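Local coordinates for PDZ domain protein (Parabacteroides distasonis, PDB 4L8N) that is of unknown function but carries PDZ and DUF4136 domains and binds magnesium, at residues A234-I248 and W260-L274. Sequence-based numbering, arbitrary orientation.
Sequences AEAEAEYLLQFGIRI and WECEANELLEDSYRL
Tyr240 to Ile248 pair with Leu268 to Trp260 as the two antiparallel strands of a beta hairpin. Backbone bonds run in pairs from Tyr240–Leu268 to Ile246–Cys262. The Ile248 N to Trp260 O bond (2.8 Å) follows. Two residues, Glu239 and Tyr240, sit opposite the single Leu268, which makes a classic beta bulge; Leu268 O takes Tyr240 N at 3.2 Å and Glu239 N only weakly. Glu239, in the bulge, and Asp270, just after the second strand, are magnesium-binding residues.

Polar side chains gather on the face with Gly245. With CG anti to the backbone N (chi1 -161°) and the chain extended, Glu263 carries its carboxylate to Asn265. OE2 accepts Asn265 ND2 at 2.7 Å in a nearly straight bond (169°), on the anti side of the carboxylate. OE2 lies in the Asn265 amide plane, so the bond helps fix that amide's rotation. With an alanine in place of Glu263, OE2 is gone, and the Asn265 amide would probably be freer to turn.

Apolar contacts line both faces. Leu241 and Leu267 lie side by side, CD2 to CD2 at 3.5 Å. On the other face, Leu274 CD2 reaches Leu242 CG (3.7 Å); these two leucines point opposite ways. Ile248 CD1 meets Trp260 CE3 at 3.6 Å.

Strand 186-196 continues the sheet beside Tyr240 to Ile248, and strand 123-135 beside Trp260 to Leu268. Helix 274-285 packs on Leu242, Phe244 and Ala264. Glu266 bonds Tyr277 of that helix and forms a salt bridge with Arg215 of the second subunit.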
ATOM      1  N   ALA A 234      10.040   0.634   8.339  1.00109.26           N
ATOM      2  CA  ALA A 234       9.059   1.679   8.693  1.00107.45           C
ATOM      3  C   ALA A 234       7.728   1.061   9.167  1.00109.09           C
ATOM      4  O   ALA A 234       7.002   1.688   9.943  1.00108.18           O
ATOM      5  CB  ALA A 234       8.816   2.600   7.506  1.00106.85           C
ATOM      6  N   GLU A 235       7.419  -0.166   8.688  1.00104.15           N
ATOM      7  CA  GLU A 235       6.230  -0.942   9.046  1.00102.55           C
ATOM      8  C   GLU A 235       6.306  -1.378  10.502  1.00105.78           C
ATOM      9  O   GLU A 235       5.288  -1.373  11.196  1.00104.99           O
ATOM     10  CB  GLU A 235       6.091  -2.175   8.135  1.00103.87           C
ATOM     11  CG  GLU A 235       5.413  -1.899   6.801  1.00112.41           C
ATOM     12  CD  GLU A 235       3.963  -2.335   6.656  1.00122.06           C
ATOM     13  OE1 GLU A 235       3.514  -3.208   7.436  1.00106.70           O
ATOM     14  OE2 GLU A 235       3.288  -1.827   5.729  1.00105.92           O
ATOM     15  N   ALA A 236       7.523  -1.743  10.963  1.00102.30           N
ATOM     16  CA  ALA A 236       7.823  -2.173  12.331  1.00102.66           C
ATOM     17  C   ALA A 236       7.592  -1.045  13.371  1.00103.49           C
ATOM     18  O   ALA A 236       7.315  -1.337  14.532  1.00103.60           O
ATOM     19  CB  ALA A 236       9.262  -2.662  12.409  1.00105.49           C
ATOM     20  N   GLU A 237       7.694   0.225  12.943  1.00 97.61           N
ATOM     21  CA  GLU A 237       7.499   1.422  13.778  1.00 96.82           C
ATOM     22  C   GLU A 237       6.045   1.570  14.294  1.00 97.02           C
ATOM     23  O   GLU A 237       5.825   2.251  15.305  1.00 96.64           O
ATOM     24  CB  GLU A 237       7.892   2.698  12.999  1.00 97.29           C
ATOM     25  CG  GLU A 237       9.309   2.699  12.437  1.00109.34           C
ATOM     26  CD  GLU A 237      10.430   2.713  13.462  1.00134.78           C
ATOM     27  OE1 GLU A 237      10.468   3.644  14.298  1.00132.53           O
ATOM     28  OE2 GLU A 237      11.285   1.799  13.415  1.00128.94           O
ATOM     29  N   ALA A 238       5.067   0.939  13.597  1.00 89.93           N
ATOM     30  CA  ALA A 238       3.641   0.994  13.925  1.00 87.23           C
ATOM     31  C   ALA A 238       3.221  -0.089  14.926  1.00 88.23           C
ATOM     32  O   ALA A 238       3.412  -1.270  14.656  1.00 86.47           O
ATOM     33  CB  ALA A 238       2.816   0.857  12.655  1.00 86.12           C
ATOM     34  N   GLU A 239       2.601   0.316  16.056  1.00 84.14           N
ATOM     35  CA  GLU A 239       2.087  -0.631  17.061  1.00 84.30           C
ATOM     36  C   GLU A 239       0.799  -1.234  16.578  1.00 84.16           C
ATOM     37  O   GLU A 239       0.572  -2.420  16.771  1.00 84.14           O
ATOM     38  CB  GLU A 239       1.829   0.019  18.448  1.00 86.83           C
ATOM     39  CG  GLU A 239       2.721   1.187  18.854  1.00101.29           C
ATOM     40  CD  GLU A 239       2.595   1.667  20.292  1.00125.18           C
ATOM     41  OE1 GLU A 239       1.887   1.014  21.094  1.00115.95           O
ATOM     42  OE2 GLU A 239       3.208   2.712  20.614  1.00121.19           O
ATOM     43  N   TYR A 240      -0.068  -0.383  15.985  1.00 78.00           N
ATOM     44  CA  TYR A 240      -1.416  -0.704  15.515  1.00 75.13           C
ATOM     45  C   TYR A 240      -1.598  -0.561  13.992  1.00 74.36           C
ATOM     46  O   TYR A 240      -0.921   0.230  13.323  1.00 71.21           O
ATOM     47  CB  TYR A 240      -2.435   0.217  16.210  1.00 75.13           C
ATOM     48  CG  TYR A 240      -2.493   0.075  17.712  1.00 78.85           C
ATOM     49  CD1 TYR A 240      -3.301  -0.888  18.311  1.00 82.24           C
ATOM     50  CD2 TYR A 240      -1.759   0.921  18.542  1.00 80.26           C
ATOM     51  CE1 TYR A 240      -3.369  -1.015  19.701  1.00 86.14           C
ATOM     52  CE2 TYR A 240      -1.835   0.820  19.931  1.00 82.50           C
ATOM     53  CZ  TYR A 240      -2.646  -0.146  20.507  1.00 92.02           C
ATOM     54  OH  TYR A 240      -2.737  -0.237  21.875  1.00 95.67           O
ATOM     55  N   LEU A 241      -2.570  -1.311  13.470  1.00 70.27           N
ATOM     56  CA  LEU A 241      -2.953  -1.285  12.056  1.00 68.12           C
ATOM     57  C   LEU A 241      -4.425  -0.941  11.937  1.00 66.91           C
ATOM     58  O   LEU A 241      -5.262  -1.462  12.697  1.00 65.20           O
ATOM     59  CB  LEU A 241      -2.651  -2.624  11.339  1.00 68.43           C
ATOM     60  CG  LEU A 241      -1.218  -3.141  11.433  1.00 74.52           C
ATOM     61  CD1 LEU A 241      -1.138  -4.610  11.047  1.00 76.30           C
ATOM     62  CD2 LEU A 241      -0.235  -2.269  10.657  1.00 73.00           C
ATOM     63  N   LEU A 242      -4.726  -0.035  11.005  1.00 60.99           N
ATOM     64  CA  LEU A 242      -6.090   0.405  10.748  1.00 59.68           C
ATOM     65  C   LEU A 242      -6.440   0.208   9.279  1.00 63.24           C
ATOM     66  O   LEU A 242      -5.716   0.660   8.372  1.00 61.52           O
ATOM     67  CB  LEU A 242      -6.322   1.880  11.165  1.00 58.53           C
ATOM     68  CG  LEU A 242      -7.794   2.353  11.257  1.00 61.65           C
ATOM     69  CD1 LEU A 242      -7.984   3.356  12.403  1.00 62.04           C
ATOM     70  CD2 LEU A 242      -8.282   2.982   9.933  1.00 59.34           C
ATOM     71  N   GLN A 243      -7.599  -0.416   9.068  1.00 59.44           N
ATOM     72  CA  GLN A 243      -8.163  -0.584   7.748  1.00 58.80           C
ATOM     73  C   GLN A 243      -9.585  -0.025   7.744  1.00 60.47           C
ATOM     74  O   GLN A 243     -10.347  -0.234   8.692  1.00 60.46           O
ATOM     75  CB  GLN A 243      -8.144  -2.055   7.294  1.00 60.75           C
ATOM     76  CG  GLN A 243      -8.623  -2.221   5.847  1.00 72.41           C
ATOM     77  CD  GLN A 243      -8.841  -3.650   5.439  1.00 88.04           C
ATOM     78  OE1 GLN A 243      -8.042  -4.224   4.699  1.00 82.38           O
ATOM     79  NE2 GLN A 243      -9.952  -4.237   5.868  1.00 77.11           N
ATOM     80  N   PHE A 244      -9.926   0.700   6.686  1.00 54.42           N
ATOM     81  CA  PHE A 244     -11.265   1.246   6.506  1.00 53.20           C
ATOM     82  C   PHE A 244     -11.543   1.329   5.007  1.00 57.26           C
ATOM     83  O   PHE A 244     -10.757   1.899   4.250  1.00 58.27           O
ATOM     84  CB  PHE A 244     -11.463   2.604   7.228  1.00 53.86           C
ATOM     85  CG  PHE A 244     -12.826   3.205   6.995  1.00 54.68           C
ATOM     86  CD1 PHE A 244     -13.971   2.594   7.495  1.00 57.90           C
ATOM     87  CD2 PHE A 244     -12.973   4.368   6.254  1.00 55.87           C
ATOM     88  CE1 PHE A 244     -15.240   3.121   7.227  1.00 58.10           C
ATOM     89  CE2 PHE A 244     -14.244   4.904   6.003  1.00 58.06           C
ATOM     90  CZ  PHE A 244     -15.368   4.264   6.478  1.00 56.01           C
ATOM     91  N   GLY A 245     -12.628   0.701   4.591  1.00 53.22           N
ATOM     92  CA  GLY A 245     -13.016   0.667   3.189  1.00 52.23           C
ATOM     93  C   GLY A 245     -14.486   0.884   2.907  1.00 55.11           C
ATOM     94  O   GLY A 245     -15.346   0.593   3.747  1.00 54.57           O
ATOM     95  N   ILE A 246     -14.764   1.432   1.707  1.00 50.99           N
ATOM     96  CA  ILE A 246     -16.106   1.645   1.160  1.00 49.93           C
ATOM     97  C   ILE A 246     -16.162   0.838  -0.154  1.00 57.44           C
ATOM     98  O   ILE A 246     -15.254   0.947  -0.991  1.00 56.78           O
ATOM     99  CB  ILE A 246     -16.485   3.155   0.973  1.00 51.44           C
ATOM    100  CG1 ILE A 246     -16.312   3.973   2.275  1.00 51.29           C
ATOM    101  CG2 ILE A 246     -17.903   3.328   0.406  1.00 50.43           C
ATOM    102  CD1 ILE A 246     -16.314   5.540   2.083  1.00 51.79           C
ATOM    103  N   ARG A 247     -17.220   0.016  -0.300  1.00 56.15           N
ATOM    104  CA  ARG A 247     -17.462  -0.811  -1.478  0.50 56.13           C
ATOM    105  C   ARG A 247     -18.788  -0.395  -2.091  1.00 59.51           C
ATOM    106  O   ARG A 247     -19.803  -0.393  -1.387  1.00 60.35           O
ATOM    107  CB  ARG A 247     -17.461  -2.306  -1.097  0.50 58.38           C
ATOM    108  CG  ARG A 247     -17.011  -3.247  -2.214  0.50 69.09           C
ATOM    109  CD  ARG A 247     -16.926  -4.699  -1.748  0.50 79.23           C
ATOM    110  NE  ARG A 247     -15.546  -5.184  -1.645  0.50 83.30           N
ATOM    111  CZ  ARG A 247     -14.954  -5.541  -0.508  0.50 95.97           C
ATOM    112  NH1 ARG A 247     -15.623  -5.499   0.639  0.50 88.89           N
ATOM    113  NH2 ARG A 247     -13.691  -5.951  -0.510  0.50 71.75           N
ATOM    114  N   ILE A 248     -18.785   0.020  -3.399  1.00 53.76           N
ATOM    115  CA  ILE A 248     -20.032   0.431  -4.096  1.00 52.94           C
ATOM    116  C   ILE A 248     -20.391  -0.682  -5.110  1.00 55.76           C
ATOM    117  O   ILE A 248     -19.747  -0.802  -6.161  1.00 54.40           O
ATOM    118  CB  ILE A 248     -19.982   1.858  -4.746  1.00 54.95           C
ATOM    119  CG1 ILE A 248     -19.730   2.967  -3.693  1.00 53.57           C
ATOM    120  CG2 ILE A 248     -21.252   2.127  -5.604  1.00 54.25           C
ATOM    121  CD1 ILE A 248     -19.626   4.423  -4.244  1.00 52.98           C
ATOM    122  N   TRP A 260     -16.812   0.598  -7.710  1.00 46.83           N
ATOM    123  CA  TRP A 260     -15.838   1.470  -7.081  1.00 47.50           C
ATOM    124  C   TRP A 260     -15.611   1.007  -5.649  1.00 52.91           C
ATOM    125  O   TRP A 260     -16.578   0.653  -4.933  1.00 51.55           O
ATOM    126  CB  TRP A 260     -16.414   2.910  -7.108  1.00 46.62           C
ATOM    127  CG  TRP A 260     -15.521   4.008  -6.594  1.00 46.22           C
ATOM    128  CD1 TRP A 260     -14.753   4.846  -7.347  1.00 48.90           C
ATOM    129  CD2 TRP A 260     -15.473   4.515  -5.255  1.00 44.93           C
ATOM    130  NE1 TRP A 260     -14.179   5.805  -6.553  1.00 47.75           N
ATOM    131  CE2 TRP A 260     -14.591   5.619  -5.258  1.00 48.05           C
ATOM    132  CE3 TRP A 260     -16.074   4.133  -4.043  1.00 45.72           C
ATOM    133  CZ2 TRP A 260     -14.321   6.361  -4.110  1.00 45.84           C
ATOM    134  CZ3 TRP A 260     -15.752   4.831  -2.893  1.00 46.29           C
ATOM    135  CH2 TRP A 260     -14.928   5.963  -2.944  1.00 46.33           C
ATOM    136  N   GLU A 261     -14.329   0.998  -5.244  1.00 50.11           N
ATOM    137  CA  GLU A 261     -13.889   0.590  -3.920  1.00 50.15           C
ATOM    138  C   GLU A 261     -12.741   1.476  -3.502  1.00 52.13           C
ATOM    139  O   GLU A 261     -11.840   1.739  -4.299  1.00 51.84           O
ATOM    140  CB  GLU A 261     -13.486  -0.910  -3.911  1.00 52.49           C
ATOM    141  CG  GLU A 261     -13.266  -1.512  -2.520  1.00 65.82           C
ATOM    142  CD  GLU A 261     -12.987  -3.006  -2.442  1.00 82.50           C
ATOM    143  OE1 GLU A 261     -13.830  -3.795  -2.922  1.00 70.09           O
ATOM    144  OE2 GLU A 261     -11.962  -3.396  -1.840  1.00 77.13           O
ATOM    145  N   CYS A 262     -12.815   1.992  -2.275  1.00 48.48           N
ATOM    146  CA  CYS A 262     -11.784   2.826  -1.681  1.00 48.63           C
ATOM    147  C   CYS A 262     -11.425   2.256  -0.329  1.00 52.10           C
ATOM    148  O   CYS A 262     -12.305   2.035   0.518  1.00 50.53           O
ATOM    149  CB  CYS A 262     -12.197   4.289  -1.586  1.00 49.77           C
ATOM    150  SG  CYS A 262     -10.830   5.408  -1.165  1.00 54.05           S
ATOM    151  N   GLU A 263     -10.133   1.925  -0.175  1.00 49.83           N
ATOM    152  CA  GLU A 263      -9.576   1.306   1.020  1.00 50.36           C
ATOM    153  C   GLU A 263      -8.456   2.158   1.581  1.00 54.19           C
ATOM    154  O   GLU A 263      -7.509   2.500   0.885  1.00 53.65           O
ATOM    155  CB  GLU A 263      -9.061  -0.113   0.698  1.00 51.86           C
ATOM    156  CG  GLU A 263      -8.871  -1.018   1.899  1.00 56.72           C
ATOM    157  CD  GLU A 263      -8.213  -2.346   1.590  1.00 74.91           C
ATOM    158  OE1 GLU A 263      -8.836  -3.188   0.905  1.00 70.61           O
ATOM    159  OE2 GLU A 263      -7.079  -2.561   2.072  1.00 79.85           O
ATOM    160  N   ALA A 264      -8.596   2.524   2.835  1.00 53.17           N
ATOM    161  CA  ALA A 264      -7.590   3.269   3.586  1.00 54.42           C
ATOM    162  C   ALA A 264      -6.856   2.300   4.508  1.00 57.69           C
ATOM    163  O   ALA A 264      -7.497   1.521   5.244  1.00 55.95           O
ATOM    164  CB  ALA A 264      -8.240   4.387   4.389  1.00 55.11           C
ATOM    165  N   ASN A 265      -5.519   2.310   4.414  1.00 54.80           N
ATOM    166  CA  ASN A 265      -4.642   1.495   5.246  1.00 56.74           C
ATOM    167  C   ASN A 265      -3.670   2.422   5.947  1.00 63.13           C
ATOM    168  O   ASN A 265      -2.801   3.042   5.320  1.00 63.42           O
ATOM    169  CB  ASN A 265      -3.948   0.405   4.449  1.00 60.09           C
ATOM    170  CG  ASN A 265      -4.914  -0.668   4.011  1.00 77.36           C
ATOM    171  OD1 ASN A 265      -5.371  -1.495   4.820  1.00 75.06           O
ATOM    172  ND2 ASN A 265      -5.244  -0.669   2.716  1.00 56.26           N
ATOM    173  N   GLU A 266      -3.881   2.561   7.258  1.00 60.98           N
ATOM    174  CA  GLU A 266      -3.162   3.495   8.114  1.00 61.58           C
ATOM    175  C   GLU A 266      -2.209   2.798   9.099  1.00 64.97           C
ATOM    176  O   GLU A 266      -2.596   1.815   9.729  1.00 63.07           O
ATOM    177  CB  GLU A 266      -4.218   4.315   8.882  1.00 62.59           C
ATOM    178  CG  GLU A 266      -3.855   5.765   9.090  1.00 70.89           C
ATOM    179  CD  GLU A 266      -3.844   6.632   7.852  1.00 81.27           C
ATOM    180  OE1 GLU A 266      -4.942   6.942   7.338  1.00 64.03           O
ATOM    181  OE2 GLU A 266      -2.740   7.063   7.441  1.00 68.24           O
ATOM    182  N   LEU A 267      -0.959   3.296   9.208  1.00 64.96           N
ATOM    183  CA  LEU A 267       0.037   2.769  10.175  1.00 67.57           C
ATOM    184  C   LEU A 267      -0.013   3.635  11.431  1.00 70.16           C
ATOM    185  O   LEU A 267       0.346   4.818  11.392  1.00 67.35           O
ATOM    186  CB  LEU A 267       1.471   2.700   9.609  1.00 68.93           C
ATOM    187  CG  LEU A 267       1.758   1.678   8.509  1.00 74.32           C
ATOM    188  CD1 LEU A 267       3.238   1.642   8.206  1.00 76.09           C
ATOM    189  CD2 LEU A 267       1.311   0.290   8.895  1.00 76.42           C
ATOM    190  N   LEU A 268      -0.493   3.050  12.528  1.00 69.75           N
ATOM    191  CA  LEU A 268      -0.731   3.788  13.756  1.00 72.10           C
ATOM    192  C   LEU A 268       0.297   3.630  14.866  1.00 78.55           C
ATOM    193  O   LEU A 268       0.818   2.541  15.137  1.00 77.91           O
ATOM    194  CB  LEU A 268      -2.101   3.424  14.305  1.00 72.72           C
ATOM    195  CG  LEU A 268      -3.193   4.390  13.915  1.00 78.13           C
ATOM    196  CD1 LEU A 268      -3.636   4.185  12.487  1.00 77.48           C
ATOM    197  CD2 LEU A 268      -4.362   4.211  14.783  1.00 83.00           C
ATOM    198  N   GLU A 269       0.503   4.770  15.551  1.00 77.94           N
ATOM    199  CA  GLU A 269       1.377   4.995  16.707  1.00 80.20           C
ATOM    200  C   GLU A 269       0.620   4.664  17.999  1.00 86.58           C
ATOM    201  O   GLU A 269       1.194   4.018  18.878  1.00 89.50           O
ATOM    202  CB  GLU A 269       1.899   6.454  16.744  1.00 81.25           C
ATOM    203  CG  GLU A 269       2.478   6.963  15.430  1.00 89.41           C
ATOM    204  CD  GLU A 269       3.100   8.342  15.506  1.00107.62           C
ATOM    205  OE1 GLU A 269       2.360   9.345  15.379  1.00 98.56           O
ATOM    206  OE2 GLU A 269       4.337   8.420  15.686  1.00106.67           O
ATOM    207  N   ASP A 270      -0.663   5.100  18.116  1.00 81.03           N
ATOM    208  CA  ASP A 270      -1.496   4.834  19.299  1.00 81.42           C
ATOM    209  C   ASP A 270      -2.809   4.173  18.919  1.00 81.15           C
ATOM    210  O   ASP A 270      -3.064   3.951  17.737  1.00 79.06           O
ATOM    211  CB  ASP A 270      -1.797   6.141  20.070  1.00 84.31           C
ATOM    212  CG  ASP A 270      -0.586   6.857  20.624  1.00101.93           C
ATOM    213  OD1 ASP A 270       0.068   6.299  21.550  1.00106.14           O
ATOM    214  OD2 ASP A 270      -0.301   7.987  20.157  1.00105.79           O
ATOM    215  N   SER A 271      -3.642   3.857  19.929  1.00 76.84           N
ATOM    216  CA  SER A 271      -4.980   3.320  19.737  1.00 75.70           C
ATOM    217  C   SER A 271      -5.854   4.414  19.127  1.00 77.81           C
ATOM    218  O   SER A 271      -5.667   5.599  19.433  1.00 77.84           O
ATOM    219  CB  SER A 271      -5.560   2.835  21.059  1.00 81.20           C
ATOM    220  OG  SER A 271      -6.871   2.324  20.893  1.00 91.62           O
ATOM    221  N   TYR A 272      -6.765   4.029  18.223  1.00 71.87           N
ATOM    222  CA  TYR A 272      -7.630   4.977  17.523  1.00 68.66           C
ATOM    223  C   TYR A 272      -9.021   4.384  17.206  1.00 70.92           C
ATOM    224  O   TYR A 272      -9.148   3.191  16.900  1.00 70.75           O
ATOM    225  CB  TYR A 272      -6.944   5.445  16.249  1.00 67.86           C
ATOM    226  CG  TYR A 272      -7.457   6.773  15.760  1.00 68.76           C
ATOM    227  CD1 TYR A 272      -6.948   7.966  16.262  1.00 70.72           C
ATOM    228  CD2 TYR A 272      -8.471   6.842  14.809  1.00 68.13           C
ATOM    229  CE1 TYR A 272      -7.439   9.194  15.838  1.00 69.84           C
ATOM    230  CE2 TYR A 272      -8.977   8.064  14.383  1.00 68.11           C
ATOM    231  CZ  TYR A 272      -8.456   9.240  14.900  1.00 75.20           C
ATOM    232  OH  TYR A 272      -8.943  10.453  14.490  1.00 74.75           O
ATOM    233  N   ARG A 273     -10.060   5.234  17.312  1.00 66.48           N
ATOM    234  CA  ARG A 273     -11.476   4.899  17.089  1.00 65.82           C
ATOM    235  C   ARG A 273     -11.837   4.912  15.591  1.00 67.91           C
ATOM    236  O   ARG A 273     -11.580   5.902  14.900  1.00 66.16           O
ATOM    237  CB  ARG A 273     -12.379   5.884  17.853  1.00 65.33           C
ATOM    238  CG  ARG A 273     -12.295   5.790  19.376  1.00 67.93           C
ATOM    239  CD  ARG A 273     -13.341   6.655  20.060  1.00 72.40           C
ATOM    240  NE  ARG A 273     -14.698   6.162  19.813  1.00 86.01           N
ATOM    241  CZ  ARG A 273     -15.341   5.297  20.590  1.00104.27           C
ATOM    242  NH1 ARG A 273     -14.780   4.851  21.709  1.00 96.17           N
ATOM    243  NH2 ARG A 273     -16.558   4.882  20.265  1.00 89.79           N
ATOM    244  N   LEU A 274     -12.440   3.812  15.094  1.00 65.20           N
ATOM    245  CA  LEU A 274     -12.824   3.685  13.680  1.00 63.71           C
ATOM    246  C   LEU A 274     -13.967   4.650  13.312  1.00 67.04           C
ATOM    247  O   LEU A 274     -14.016   5.113  12.164  1.00 65.97           O
ATOM    248  CB  LEU A 274     -13.189   2.235  13.304  1.00 63.71           C
ATOM    249  CG  LEU A 274     -12.002   1.307  12.954  1.00 68.20           C
ATOM    250  CD1 LEU A 274     -12.406  -0.136  13.009  1.00 68.07           C
ATOM    251  CD2 LEU A 274     -11.429   1.612  11.573  1.00 70.23           C
TER